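Local atomic coordinates of N utilization substance protein B homolog (Thermotoga maritima, PDB entry 1TZV), a protein that probably supports transcription antitermination of ribosomal RNA genes by specifically binding the boxA antiterminator sequence of the rrn operons. Residues 16-19 against 20-24; 40-43 against 44-47; 80-83 against 84-88; 87-90 against 91-95; 100-103 against 104-108. One frame throughout, in Å; residues are numbered along the deposited sequence.

In this all-helical protein every contact is local, linking residues on neighbouring turns of one helix or at its end, so none closes a long loop. From the N terminus, contact 1 rounds off helix 5-19 in a beta turn, and contact 2 starts helix 41-56 with a cap. Contacts 3 and 4 run on along helix 79-94, overlapping at L87 and A88, and contact 5 opens helix 100-114. The contacts follow in series, with no nesting or crossing. Spatially, E20 of contact 1 reaches R82 of contact 3, whereas contact 5 packs on contacts 3 and 4 through A88, T103 and A107. Contact 2 stands apart, its centre about 17 Å from that of contact 4.

Contact 1 (16-19 against 20-24); sequences LFQH and EFRRD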
loop_
_atom_site.group_PDB
_atom_site.type_symbol
_atom_site.label_atom_id
_atom_site.label_comp_id
_atom_site.label_asym_id
_atom_site.label_seq_id
_atom_site.Cartn_x
_atom_site.Cartn_y
_atom_site.Cartn_z
ATOM N N LEU A 16 -2.835 7.988 -1.806
ATOM C CA LEU A 16 -2.646 7.348 -3.108
ATOM C C LEU A 16 -3.943 7.397 -3.921
ATOM O O LEU A 16 -3.914 7.704 -5.106
ATOM C CB LEU A 16 -2.217 5.878 -2.945
ATOM C CG LEU A 16 -0.849 5.680 -2.306
ATOM C CD1 LEU A 16 -0.678 4.213 -1.967
ATOM C CD2 LEU A 16 0.241 6.127 -3.244
ATOM N N PHE A 17 -5.058 7.083 -3.271
ATOM C CA PHE A 17 -6.371 7.098 -3.931
ATOM C C PHE A 17 -6.682 8.506 -4.458
ATOM O O PHE A 17 -7.047 8.687 -5.635
ATOM C CB PHE A 17 -7.408 6.629 -2.898
ATOM C CG PHE A 17 -8.847 6.632 -3.385
ATOM C CD1 PHE A 17 -9.603 7.810 -3.392
ATOM C CD2 PHE A 17 -9.462 5.441 -3.750
ATOM C CE1 PHE A 17 -10.968 7.795 -3.756
ATOM C CE2 PHE A 17 -10.822 5.407 -4.112
ATOM C CZ PHE A 17 -11.575 6.592 -4.116
ATOM N N GLN A 18 -6.538 9.509 -3.605
ATOM C CA GLN A 18 -6.831 10.871 -4.044
ATOM C C GLN A 18 -5.913 11.372 -5.150
ATOM O O GLN A 18 -6.344 12.128 -6.037
ATOM C CB GLN A 18 -6.788 11.823 -2.846
ATOM C CG GLN A 18 -7.915 11.554 -1.861
ATOM C CD GLN A 18 -8.086 12.656 -0.847
ATOM O OE1 GLN A 18 -9.192 13.159 -0.645
ATOM N NE2 GLN A 18 -6.996 13.040 -0.196
ATOM N N HIS A 19 -4.654 10.941 -5.152
ATOM C CA HIS A 19 -3.743 11.397 -6.166
ATOM C C HIS A 19 -4.172 10.967 -7.566
ATOM O O HIS A 19 -3.835 11.637 -8.555
ATOM C CB HIS A 19 -2.311 10.912 -5.890
ATOM C CG HIS A 19 -1.302 11.478 -6.841
ATOM N ND1 HIS A 19 -0.871 10.803 -7.961
ATOM C CD2 HIS A 19 -0.674 12.680 -6.857
ATOM C CE1 HIS A 19 -0.009 11.561 -8.625
ATOM N NE2 HIS A 19 0.126 12.700 -7.974
ATOM N N GLU A 20 -4.907 9.864 -7.669
ATOM C CA GLU A 20 -5.358 9.393 -8.989
ATOM C C GLU A 20 -6.249 10.414 -9.713
ATOM O O GLU A 20 -6.373 10.371 -10.946
ATOM C CB GLU A 20 -6.114 8.062 -8.853
ATOM C CG GLU A 20 -5.232 6.896 -8.352
ATOM C CD GLU A 20 -4.661 6.058 -9.485
ATOM O OE1 GLU A 20 -3.789 5.195 -9.226
ATOM O OE2 GLU A 20 -5.098 6.248 -10.639
ATOM N N PHE A 21 -6.835 11.333 -8.953
ATOM C CA PHE A 21 -7.718 12.359 -9.515
ATOM C C PHE A 21 -7.119 13.743 -9.365
ATOM O O PHE A 21 -7.746 14.747 -9.718
ATOM C CB PHE A 21 -9.061 12.271 -8.802
ATOM C CG PHE A 21 -9.624 10.888 -8.794
ATOM C CD1 PHE A 21 -9.548 10.097 -7.652
ATOM C CD2 PHE A 21 -10.124 10.334 -9.966
ATOM C CE1 PHE A 21 -9.963 8.762 -7.687
ATOM C CE2 PHE A 21 -10.537 9.013 -10.015
ATOM C CZ PHE A 21 -10.459 8.221 -8.877
ATOM N N ARG A 22 -5.898 13.804 -8.853
ATOM C CA ARG A 22 -5.191 15.059 -8.626
ATOM C C ARG A 22 -3.747 14.837 -9.028
ATOM O O ARG A 22 -2.824 15.115 -8.259
ATOM C CB ARG A 22 -5.295 15.409 -7.141
ATOM C CG ARG A 22 -6.724 15.664 -6.692
ATOM C CD ARG A 22 -6.835 15.780 -5.179
ATOM N NE ARG A 22 -6.026 16.865 -4.632
ATOM C CZ ARG A 22 -5.909 17.120 -3.332
ATOM N NH1 ARG A 22 -5.155 18.132 -2.919
ATOM N NH2 ARG A 22 -6.537 16.361 -2.449
ATOM N N ARG A 23 -3.556 14.367 -10.255
ATOM C CA ARG A 23 -2.234 13.993 -10.749
ATOM C C ARG A 23 -1.208 15.100 -10.912
ATOM O O ARG A 23 -0.017 14.831 -11.054
ATOM C CB ARG A 23 -2.395 13.203 -12.052
ATOM C CG ARG A 23 -3.170 11.901 -11.847
ATOM C CD ARG A 23 -3.433 11.149 -13.139
ATOM N NE ARG A 23 -4.303 10.001 -12.913
ATOM C CZ ARG A 23 -4.473 9.011 -13.778
ATOM N NH1 ARG A 23 -5.292 7.999 -13.496
ATOM N NH2 ARG A 23 -3.812 9.038 -14.925
ATOM N N ASP A 24 -1.670 16.341 -10.870
ATOM C CA ASP A 24 -0.798 17.503 -11.007
ATOM C C ASP A 24 -0.286 17.944 -9.648
ATOM O O ASP A 24 0.514 18.878 -9.549
ATOM C CB ASP A 24 -1.584 18.650 -11.639
ATOM C CG ASP A 24 -2.744 19.093 -10.768
ATOM O OD1 ASP A 24 -3.549 18.228 -10.359
ATOM O OD2 ASP A 24 -2.852 20.303 -10.481
HETATM O O HOH W 1 -5.671 15.260 0.556
HETATM O O HOH W 2 2.225 14.183 -9.168
#
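A chi1 of 178° sets CG of F17 opposite the backbone N and brings its ring back toward the following chain, where F21, with CG anti to its own carbonyl carbon (chi1 -52°), meets it. The edge of F21 points at the face of F17 in an edge-to-face pair, ring centroids 5.9 Å apart and planes at 64°, and F21 CE1 stands above the rim of the F17 ring. H19, on another side of the helix, has R23 CA over one face of its imidazole, 4.1 Å from the ring centroid, a CH-pi contact. These pairs frame the C-terminal end of helix 5-19, where hydrogen bonds from each N-H to the carbonyl three residues back follow in succession and a type I beta turn from H19 to R22 ends the run, closed by R22 N to H19 O at 3.0 Å. R23 folds back, NE donating to E20 O at 2.9 Å, while NH1 makes a salt bridge with E20 OE2. The other carboxylate oxygen of E20 pairs with R82 on helix 79-94. A water at the edge of the imidazole, 2.8 Å from H19 NE2, donates to R23 O. The R22 guanidinium reaches onward to E25 and E33.

Contact 2 (40-43 against 44-47); sequences DKKA and KEDA
K42 lays its side chain across the carboxylate of D46 one turn further along the helix, and the overlap is made by carbon as much as by nitrogen. Its CE sits close to both oxygens, 3.0 Å from D46 OD2 and 3.1 Å from D46 OD1. The ammonium favours one of them, with NZ 3.1 Å from D46 OD2 in a salt bridge. From a CG opposite the backbone N, the chain bends at chi2 (70°) and again at chi4, which brings NZ back to D46. D46 OD1 has a partner of its own in R49, so the buried carboxylate is held between two cations. With D46 replaced by an alanine, K42 NZ and R49 would probably lose their shared counter-charge, and the lysine tail would be free to turn. The same stretch begins helix 41-56. D40 is its N-cap, and D40 OD1 accepts from A43 N at 2.8 Å, met nearly along the carboxylate C-O bond. On another side of the helix a water links K41 NZ and E45 OE1, which are 5.5 Å apart. The opposite charges of K42 and D46 meet directly and those of K41 and E45 through water, so charge complementarity, direct in one pair and water-mediated in the other, probably helps to steady the start of the helix.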
loop_
_atom_site.group_PDB
_atom_site.type_symbol
_atom_site.label_atom_id
_atom_site.label_comp_id
_atom_site.label_asym_id
_atom_site.label_seq_id
_atom_site.Cartn_x
_atom_site.Cartn_y
_atom_site.Cartn_z
ATOM N N ASP A 40 -1.207 10.767 15.698
ATOM C CA ASP A 40 -0.110 11.105 16.599
ATOM C C ASP A 40 1.219 11.275 15.866
ATOM O O ASP A 40 1.333 10.974 14.668
ATOM C CB ASP A 40 0.005 10.105 17.778
ATOM C CG ASP A 40 0.345 8.678 17.352
ATOM O OD1 ASP A 40 0.799 8.461 16.208
ATOM O OD2 ASP A 40 0.183 7.748 18.191
ATOM N N LYS A 41 2.218 11.795 16.571
ATOM C CA LYS A 41 3.527 12.047 15.977
ATOM C C LYS A 41 4.098 10.858 15.197
ATOM O O LYS A 41 4.594 11.023 14.075
ATOM C CB LYS A 41 4.503 12.496 17.083
ATOM C CG LYS A 41 5.945 12.670 16.634
ATOM C CD LYS A 41 6.845 13.041 17.809
ATOM C CE LYS A 41 8.308 13.124 17.389
ATOM N NZ LYS A 41 8.560 14.251 16.446
ATOM N N LYS A 42 4.026 9.668 15.781
ATOM C CA LYS A 42 4.545 8.459 15.138
ATOM C C LYS A 42 3.769 8.115 13.857
ATOM O O LYS A 42 4.365 7.765 12.837
ATOM C CB LYS A 42 4.477 7.282 16.117
ATOM C CG LYS A 42 4.900 5.949 15.535
ATOM C CD LYS A 42 6.387 5.885 15.263
ATOM C CE LYS A 42 6.735 4.616 14.495
ATOM N NZ LYS A 42 5.949 3.448 14.988
ATOM N N ALA A 43 2.446 8.213 13.911
ATOM C CA ALA A 43 1.642 7.899 12.725
ATOM C C ALA A 43 1.945 8.887 11.593
ATOM O O ALA A 43 1.989 8.500 10.423
ATOM C CB ALA A 43 0.171 7.931 13.073
ATOM N N LYS A 44 2.169 10.156 11.919
ATOM C CA LYS A 44 2.485 11.126 10.881
ATOM C C LYS A 44 3.844 10.809 10.286
ATOM O O LYS A 44 4.037 10.881 9.080
ATOM C CB LYS A 44 2.484 12.548 11.447
ATOM C CG LYS A 44 1.108 13.052 11.827
ATOM C CD LYS A 44 1.196 14.472 12.399
ATOM C CE LYS A 44 -0.181 15.021 12.742
ATOM N NZ LYS A 44 -0.098 16.304 13.498
ATOM N N GLU A 45 4.800 10.490 11.146
ATOM C CA GLU A 45 6.142 10.145 10.701
ATOM C C GLU A 45 6.085 8.924 9.780
ATOM O O GLU A 45 6.678 8.910 8.703
ATOM C CB GLU A 45 7.021 9.824 11.917
ATOM C CG GLU A 45 8.446 9.430 11.616
ATOM C CD GLU A 45 9.165 8.908 12.851
ATOM O OE1 GLU A 45 8.817 9.350 13.971
ATOM O OE2 GLU A 45 10.080 8.068 12.700
ATOM N N ASP A 46 5.383 7.888 10.230
ATOM C CA ASP A 46 5.278 6.666 9.444
ATOM C C ASP A 46 4.584 6.897 8.099
ATOM O O ASP A 46 5.101 6.479 7.069
ATOM C CB ASP A 46 4.531 5.591 10.236
ATOM C CG ASP A 46 5.286 5.141 11.473
ATOM O OD1 ASP A 46 6.518 5.320 11.522
ATOM O OD2 ASP A 46 4.637 4.582 12.385
ATOM N N ALA A 47 3.439 7.568 8.112
ATOM C CA ALA A 47 2.713 7.819 6.863
ATOM C C ALA A 47 3.572 8.589 5.873
ATOM O O ALA A 47 3.610 8.263 4.689
ATOM C CB ALA A 47 1.436 8.555 7.142
HETATM O O HOH W 3 8.805 12.281 14.134
#

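Contact 3 (80-83 against 84-88); sequences VDRN and VLRLA
R82 lays the aliphatic part of its side chain against one face of the R86 guanidinium, the two running side by side in the same direction. R82 CD makes this approach, 3.7 Å from R86 NH2, and the two guanidinium planes stand 76° apart. Although R82 NE and R86 NH2 are only 4.1 Å from each other, both arginines have acceptors elsewhere. R82 NE makes a salt bridge with E20, and R82 NH2 donates to the backbone oxygens of L74 and L77. R86 NE is paired with D62, and R86 NH2 has a long, weak ion pair with E20. E20 and D62 together probably offset the charge that the two arginines bring close. Backbone groups are satisfied in helical fashion: V84 N donates to V80 O at 2.8 Å, and L87 N to N83 O at 2.9 Å. Outside the segments, S78 OG accepts from D81 N, and L85 O takes the hydroxyl of T89. On the apolar side V80 CG1 meets V84 CG2 at 4.0 Å, and V84 also packs on A107 and I110. A polar flank turned to E20 and D62, with valine and leucine turned to helices 100-114 and 117-134, is the pattern of a buried helix in an all-helical bundle, here helix 79-94 of the NusB fold.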
loop_
_atom_site.group_PDB
_atom_site.type_symbol
_atom_site.label_atom_id
_atom_site.label_comp_id
_atom_site.label_asym_id
_atom_site.label_seq_id
_atom_site.Cartn_x
_atom_site.Cartn_y
_atom_site.Cartn_z
ATOM N N VAL A 80 -8.485 1.389 -6.400
ATOM C CA VAL A 80 -8.285 0.744 -5.112
ATOM C C VAL A 80 -7.294 -0.406 -5.212
ATOM O O VAL A 80 -6.306 -0.455 -4.459
ATOM C CB VAL A 80 -9.584 0.197 -4.538
ATOM C CG1 VAL A 80 -9.302 -0.566 -3.235
ATOM C CG2 VAL A 80 -10.573 1.348 -4.283
ATOM N N ASP A 81 -7.510 -1.341 -6.133
ATOM C CA ASP A 81 -6.619 -2.491 -6.208
ATOM C C ASP A 81 -5.197 -2.120 -6.610
ATOM O O ASP A 81 -4.230 -2.664 -6.066
ATOM C CB ASP A 81 -7.210 -3.527 -7.156
ATOM C CG ASP A 81 -8.482 -4.142 -6.610
ATOM O OD1 ASP A 81 -8.702 -4.047 -5.379
ATOM O OD2 ASP A 81 -9.240 -4.725 -7.426
ATOM N N ARG A 82 -5.037 -1.212 -7.562
ATOM C CA ARG A 82 -3.707 -0.792 -7.975
ATOM C C ARG A 82 -2.933 -0.191 -6.800
ATOM O O ARG A 82 -1.754 -0.528 -6.550
ATOM C CB ARG A 82 -3.824 0.254 -9.109
ATOM C CG ARG A 82 -2.524 1.023 -9.414
ATOM C CD ARG A 82 -2.588 1.817 -10.733
ATOM N NE ARG A 82 -3.711 2.746 -10.767
ATOM C CZ ARG A 82 -4.866 2.497 -11.371
ATOM N NH1 ARG A 82 -5.825 3.402 -11.317
ATOM N NH2 ARG A 82 -5.049 1.376 -12.061
ATOM N N ASN A 83 -3.586 0.678 -6.043
ATOM C CA ASN A 83 -2.886 1.323 -4.942
ATOM C C ASN A 83 -2.726 0.449 -3.702
ATOM O O ASN A 83 -1.740 0.607 -2.968
ATOM C CB ASN A 83 -3.519 2.685 -4.697
ATOM C CG ASN A 83 -3.249 3.625 -5.851
ATOM O OD1 ASN A 83 -4.153 3.957 -6.657
ATOM N ND2 ASN A 83 -2.019 3.995 -6.007
ATOM N N VAL A 84 -3.640 -0.483 -3.478
ATOM C CA VAL A 84 -3.449 -1.423 -2.375
ATOM C C VAL A 84 -2.210 -2.269 -2.745
ATOM O O VAL A 84 -1.360 -2.534 -1.880
ATOM C CB VAL A 84 -4.668 -2.354 -2.192
ATOM C CG1 VAL A 84 -4.290 -3.577 -1.305
ATOM C CG2 VAL A 84 -5.789 -1.578 -1.532
ATOM N N LEU A 85 -2.078 -2.697 -3.992
ATOM C CA LEU A 85 -0.915 -3.494 -4.375
ATOM C C LEU A 85 0.371 -2.690 -4.239
ATOM O O LEU A 85 1.390 -3.203 -3.755
ATOM C CB LEU A 85 -1.083 -4.046 -5.797
ATOM C CG LEU A 85 -2.147 -5.148 -5.914
ATOM C CD1 LEU A 85 -2.348 -5.500 -7.395
ATOM C CD2 LEU A 85 -1.733 -6.406 -5.130
ATOM N N ARG A 86 0.362 -1.423 -4.630
ATOM C CA ARG A 86 1.556 -0.582 -4.489
ATOM C C ARG A 86 1.946 -0.434 -3.017
ATOM O O ARG A 86 3.119 -0.602 -2.643
ATOM C CB ARG A 86 1.320 0.822 -5.065
ATOM C CG ARG A 86 1.305 0.875 -6.564
ATOM C CD ARG A 86 0.706 2.185 -7.012
ATOM N NE ARG A 86 1.060 2.458 -8.404
ATOM C CZ ARG A 86 0.492 3.409 -9.143
ATOM N NH1 ARG A 86 0.909 3.613 -10.386
ATOM N NH2 ARG A 86 -0.523 4.113 -8.653
ATOM N N LEU A 87 0.970 -0.115 -2.181
ATOM C CA LEU A 87 1.189 0.080 -0.751
ATOM C C LEU A 87 1.724 -1.181 -0.069
ATOM O O LEU A 87 2.706 -1.140 0.698
ATOM C CB LEU A 87 -0.128 0.535 -0.099
ATOM C CG LEU A 87 -0.215 0.672 1.426
ATOM C CD1 LEU A 87 0.986 1.417 1.978
ATOM C CD2 LEU A 87 -1.503 1.408 1.775
ATOM N N ALA A 88 1.082 -2.309 -0.337
ATOM C CA ALA A 88 1.500 -3.582 0.248
ATOM C C ALA A 88 2.876 -4.017 -0.251
ATOM O O ALA A 88 3.658 -4.577 0.539
ATOM C CB ALA A 88 0.463 -4.683 -0.062
#

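Contact 4 (87-90 against 91-95); sequences LATY and ELLFE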
loop_
_atom_site.group_PDB
_atom_site.type_symbol
_atom_site.label_atom_id
_atom_site.label_comp_id
_atom_site.label_asym_id
_atom_site.label_seq_id
_atom_site.Cartn_x
_atom_site.Cartn_y
_atom_site.Cartn_z
ATOM N N LEU A 87 0.970 -0.115 -2.181
ATOM C CA LEU A 87 1.189 0.080 -0.751
ATOM C C LEU A 87 1.724 -1.181 -0.069
ATOM O O LEU A 87 2.706 -1.140 0.698
ATOM C CB LEU A 87 -0.128 0.535 -0.099
ATOM C CG LEU A 87 -0.215 0.672 1.426
ATOM C CD1 LEU A 87 0.986 1.417 1.978
ATOM C CD2 LEU A 87 -1.503 1.408 1.775
ATOM N N ALA A 88 1.082 -2.309 -0.337
ATOM C CA ALA A 88 1.500 -3.582 0.248
ATOM C C ALA A 88 2.876 -4.017 -0.251
ATOM O O ALA A 88 3.658 -4.577 0.539
ATOM C CB ALA A 88 0.463 -4.683 -0.062
ATOM N N THR A 89 3.187 -3.809 -1.529
ATOM C CA THR A 89 4.495 -4.202 -2.070
ATOM C C THR A 89 5.572 -3.340 -1.412
ATOM O O THR A 89 6.629 -3.854 -1.003
ATOM C CB THR A 89 4.497 -4.073 -3.607
ATOM O OG1 THR A 89 3.528 -4.987 -4.128
ATOM C CG2 THR A 89 5.869 -4.454 -4.212
ATOM N N TYR A 90 5.317 -2.045 -1.265
ATOM C CA TYR A 90 6.253 -1.166 -0.598
ATOM C C TYR A 90 6.494 -1.678 0.821
ATOM O O TYR A 90 7.638 -1.802 1.274
ATOM C CB TYR A 90 5.687 0.261 -0.518
ATOM C CG TYR A 90 6.447 1.101 0.486
ATOM C CD1 TYR A 90 7.726 1.608 0.184
ATOM C CD2 TYR A 90 5.972 1.248 1.790
ATOM C CE1 TYR A 90 8.505 2.221 1.170
ATOM C CE2 TYR A 90 6.750 1.859 2.783
ATOM C CZ TYR A 90 8.011 2.331 2.457
ATOM O OH TYR A 90 8.811 2.875 3.444
ATOM N N GLU A 91 5.421 -1.969 1.546
ATOM C CA GLU A 91 5.549 -2.421 2.918
ATOM C C GLU A 91 6.311 -3.747 3.002
ATOM O O GLU A 91 7.196 -3.913 3.866
ATOM C CB GLU A 91 4.159 -2.534 3.560
ATOM C CG GLU A 91 4.216 -2.771 5.045
ATOM C CD GLU A 91 2.835 -2.754 5.660
ATOM O OE1 GLU A 91 2.219 -3.837 5.758
ATOM O OE2 GLU A 91 2.360 -1.673 6.027
ATOM N N LEU A 92 5.978 -4.680 2.128
ATOM C CA LEU A 92 6.653 -5.980 2.064
ATOM C C LEU A 92 8.174 -5.820 1.877
ATOM O O LEU A 92 8.991 -6.432 2.594
ATOM C CB LEU A 92 6.122 -6.755 0.864
ATOM C CG LEU A 92 5.535 -8.154 0.829
ATOM C CD1 LEU A 92 4.208 -8.129 0.072
ATOM C CD2 LEU A 92 6.511 -9.072 0.119
ATOM N N LEU A 93 8.567 -4.994 0.917
ATOM C CA LEU A 93 9.979 -4.820 0.603
ATOM C C LEU A 93 10.787 -3.941 1.531
ATOM O O LEU A 93 11.955 -4.248 1.813
ATOM C CB LEU A 93 10.123 -4.235 -0.803
ATOM C CG LEU A 93 9.608 -5.045 -1.982
ATOM C CD1 LEU A 93 9.628 -4.163 -3.228
ATOM C CD2 LEU A 93 10.476 -6.286 -2.156
ATOM N N PHE A 94 10.179 -2.870 2.024
ATOM C CA PHE A 94 10.904 -1.860 2.779
ATOM C C PHE A 94 10.664 -1.656 4.247
ATOM O O PHE A 94 11.491 -1.039 4.931
ATOM C CB PHE A 94 10.708 -0.517 2.070
ATOM C CG PHE A 94 11.228 -0.501 0.665
ATOM C CD1 PHE A 94 12.593 -0.415 0.427
ATOM C CD2 PHE A 94 10.368 -0.615 -0.423
ATOM C CE1 PHE A 94 13.093 -0.439 -0.877
ATOM C CE2 PHE A 94 10.856 -0.640 -1.728
ATOM C CZ PHE A 94 12.225 -0.555 -1.956
ATOM N N GLU A 95 9.535 -2.124 4.745
ATOM C CA GLU A 95 9.245 -1.938 6.144
ATOM C C GLU A 95 9.591 -3.237 6.846
ATOM O O GLU A 95 8.784 -4.156 6.941
ATOM C CB GLU A 95 7.778 -1.537 6.319
ATOM C CG GLU A 95 7.499 -0.162 5.693
ATOM C CD GLU A 95 8.152 0.982 6.459
ATOM O OE1 GLU A 95 8.455 2.032 5.868
ATOM O OE2 GLU A 95 8.348 0.834 7.684
#
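Y90 reaches over the following turn to E95, its OH donating to E95 OE1 at 2.6 Å on the anti lone pair, the one away from the other carboxylate oxygen. The bond spans the C-terminal end of helix 79-94 in this helical bundle, for E95 is the first residue to leave helical geometry. With chi1 164°, CG anti to the backbone N, the phenol is carried past F94 as well. Those two rings lie near parallel but slid apart, planes at 23° and centroids 5.5 Å from each other, and so hardly overlap. Y90 CD1 touches F94 CD2 at 3.5 Å. One residue earlier along the helix, T89 CG2 meets L93 CD1 at 3.9 Å, both pointing the same way. In the next shell, a salt bridge from R49 to E95 OE1 helps to fix the carboxylate that receives the phenol, and the ring of Y50 meets that of Y90 with planes at about 60°. E91, buried, is gripped by R9, Y50 and T103, tying this turn to helices 5-19, 41-56 and 100-114. The backbone beneath continues the helix, F94 N donating to Y90 O at 2.9 Å, while F94 CD2 brings its ring edge to 3.4 Å from Y90 O.

Contact 5 (100-103 against 104-108); sequences IEVT and IDEAI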
loop_
_atom_site.group_PDB
_atom_site.type_symbol
_atom_site.label_atom_id
_atom_site.label_comp_id
_atom_site.label_asym_id
_atom_site.label_seq_id
_atom_site.Cartn_x
_atom_site.Cartn_y
_atom_site.Cartn_z
ATOM N N ILE A 100 5.039 -10.740 7.014
ATOM C CA ILE A 100 4.402 -10.871 5.718
ATOM C C ILE A 100 2.893 -11.029 5.880
ATOM O O ILE A 100 2.115 -10.372 5.187
ATOM C CB ILE A 100 4.956 -12.094 4.968
ATOM C CG1 ILE A 100 6.443 -11.893 4.689
ATOM C CG2 ILE A 100 4.176 -12.332 3.687
ATOM C CD1 ILE A 100 7.146 -13.177 4.255
ATOM N N GLU A 101 2.472 -11.896 6.791
ATOM C CA GLU A 101 1.056 -12.147 7.023
ATOM C C GLU A 101 0.291 -10.881 7.398
ATOM O O GLU A 101 -0.865 -10.712 6.992
ATOM C CB GLU A 101 0.899 -13.206 8.120
ATOM C CG GLU A 101 -0.540 -13.565 8.449
ATOM C CD GLU A 101 -0.635 -14.748 9.407
ATOM O OE1 GLU A 101 -0.269 -15.873 9.001
ATOM O OE2 GLU A 101 -1.071 -14.551 10.562
ATOM N N VAL A 102 0.902 -9.993 8.171
ATOM C CA VAL A 102 0.230 -8.753 8.552
ATOM C C VAL A 102 0.050 -7.846 7.328
ATOM O O VAL A 102 -1.033 -7.285 7.092
ATOM C CB VAL A 102 1.017 -8.005 9.656
ATOM C CG1 VAL A 102 0.478 -6.613 9.842
ATOM C CG2 VAL A 102 0.904 -8.765 10.969
ATOM N N THR A 103 1.092 -7.702 6.528
ATOM C CA THR A 103 1.007 -6.873 5.337
ATOM C C THR A 103 -0.079 -7.413 4.430
ATOM O O THR A 103 -0.937 -6.659 3.950
ATOM C CB THR A 103 2.341 -6.867 4.586
ATOM O OG1 THR A 103 3.310 -6.182 5.387
ATOM C CG2 THR A 103 2.202 -6.162 3.226
ATOM N N ILE A 104 -0.089 -8.712 4.186
ATOM C CA ILE A 104 -1.077 -9.267 3.274
ATOM C C ILE A 104 -2.499 -9.193 3.832
ATOM O O ILE A 104 -3.418 -8.734 3.144
ATOM C CB ILE A 104 -0.691 -10.719 2.881
ATOM C CG1 ILE A 104 0.653 -10.700 2.141
ATOM C CG2 ILE A 104 -1.783 -11.345 2.030
ATOM C CD1 ILE A 104 1.147 -12.077 1.740
ATOM N N ASP A 105 -2.692 -9.605 5.075
ATOM C CA ASP A 105 -4.019 -9.573 5.668
ATOM C C ASP A 105 -4.600 -8.157 5.698
ATOM O O ASP A 105 -5.772 -7.946 5.393
ATOM C CB ASP A 105 -3.999 -10.135 7.102
ATOM C CG ASP A 105 -3.815 -11.646 7.150
ATOM O OD1 ASP A 105 -3.736 -12.188 8.276
ATOM O OD2 ASP A 105 -3.750 -12.290 6.084
ATOM N N GLU A 106 -3.795 -7.172 6.072
ATOM C CA GLU A 106 -4.290 -5.799 6.134
ATOM C C GLU A 106 -4.583 -5.233 4.755
ATOM O O GLU A 106 -5.534 -4.475 4.573
ATOM C CB GLU A 106 -3.284 -4.898 6.843
ATOM C CG GLU A 106 -3.135 -5.189 8.312
ATOM C CD GLU A 106 -4.468 -5.271 9.010
ATOM O OE1 GLU A 106 -5.316 -4.392 8.770
ATOM O OE2 GLU A 106 -4.671 -6.210 9.803
ATOM N N ALA A 107 -3.771 -5.610 3.779
ATOM C CA ALA A 107 -3.952 -5.112 2.416
ATOM C C ALA A 107 -5.289 -5.673 1.903
ATOM O O ALA A 107 -6.074 -4.963 1.270
ATOM C CB ALA A 107 -2.817 -5.583 1.531
ATOM N N ILE A 108 -5.552 -6.950 2.147
ATOM C CA ILE A 108 -6.805 -7.574 1.739
ATOM C C ILE A 108 -7.972 -6.816 2.381
ATOM O O ILE A 108 -9.002 -6.600 1.728
ATOM C CB ILE A 108 -6.855 -9.065 2.188
ATOM C CG1 ILE A 108 -5.866 -9.899 1.373
ATOM C CG2 ILE A 108 -8.273 -9.627 2.050
ATOM C CD1 ILE A 108 -5.575 -11.262 2.020
#
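I100 and I104 lie side by side on the packed flank, pointing the same way, with I100 CG2 3.6 Å from I104 CD1. The I104 chain runs out extended (chi2 178°), its CG1 anti to the carbonyl carbon, which turns its terminal methyl back over the preceding turn. I104 CG1 also rests 3.4 Å from I100 O, the oxygen to which I104 N donates. Both isoleucines face helix 117-134, I100 on A131 and I104 beside D128. Cutting I104 back to an alanine is likely to open a gap beside I100 CG2, leaving that methyl without its neighbour. These are the first turns of helix 100-114, which follows helix 79-94 in the NusB bundle and packs against it through A107, set on V84 and A88, and through T103, whose OG1 hydrogen-bonds to E91. The exposed flank is looser. There E101 and D105 cross obliquely with carboxylate planes 20° apart, and E101 OE2 stays 4.2 Å from D105 OD1, a pair of like charges. The nearer touch is of carbon, E101 CG to D105 OD1 at 3.5 Å. On a further side V102 CG1 lies lightly on E106 CG, at 4.2 Å, in the E106 conformer described.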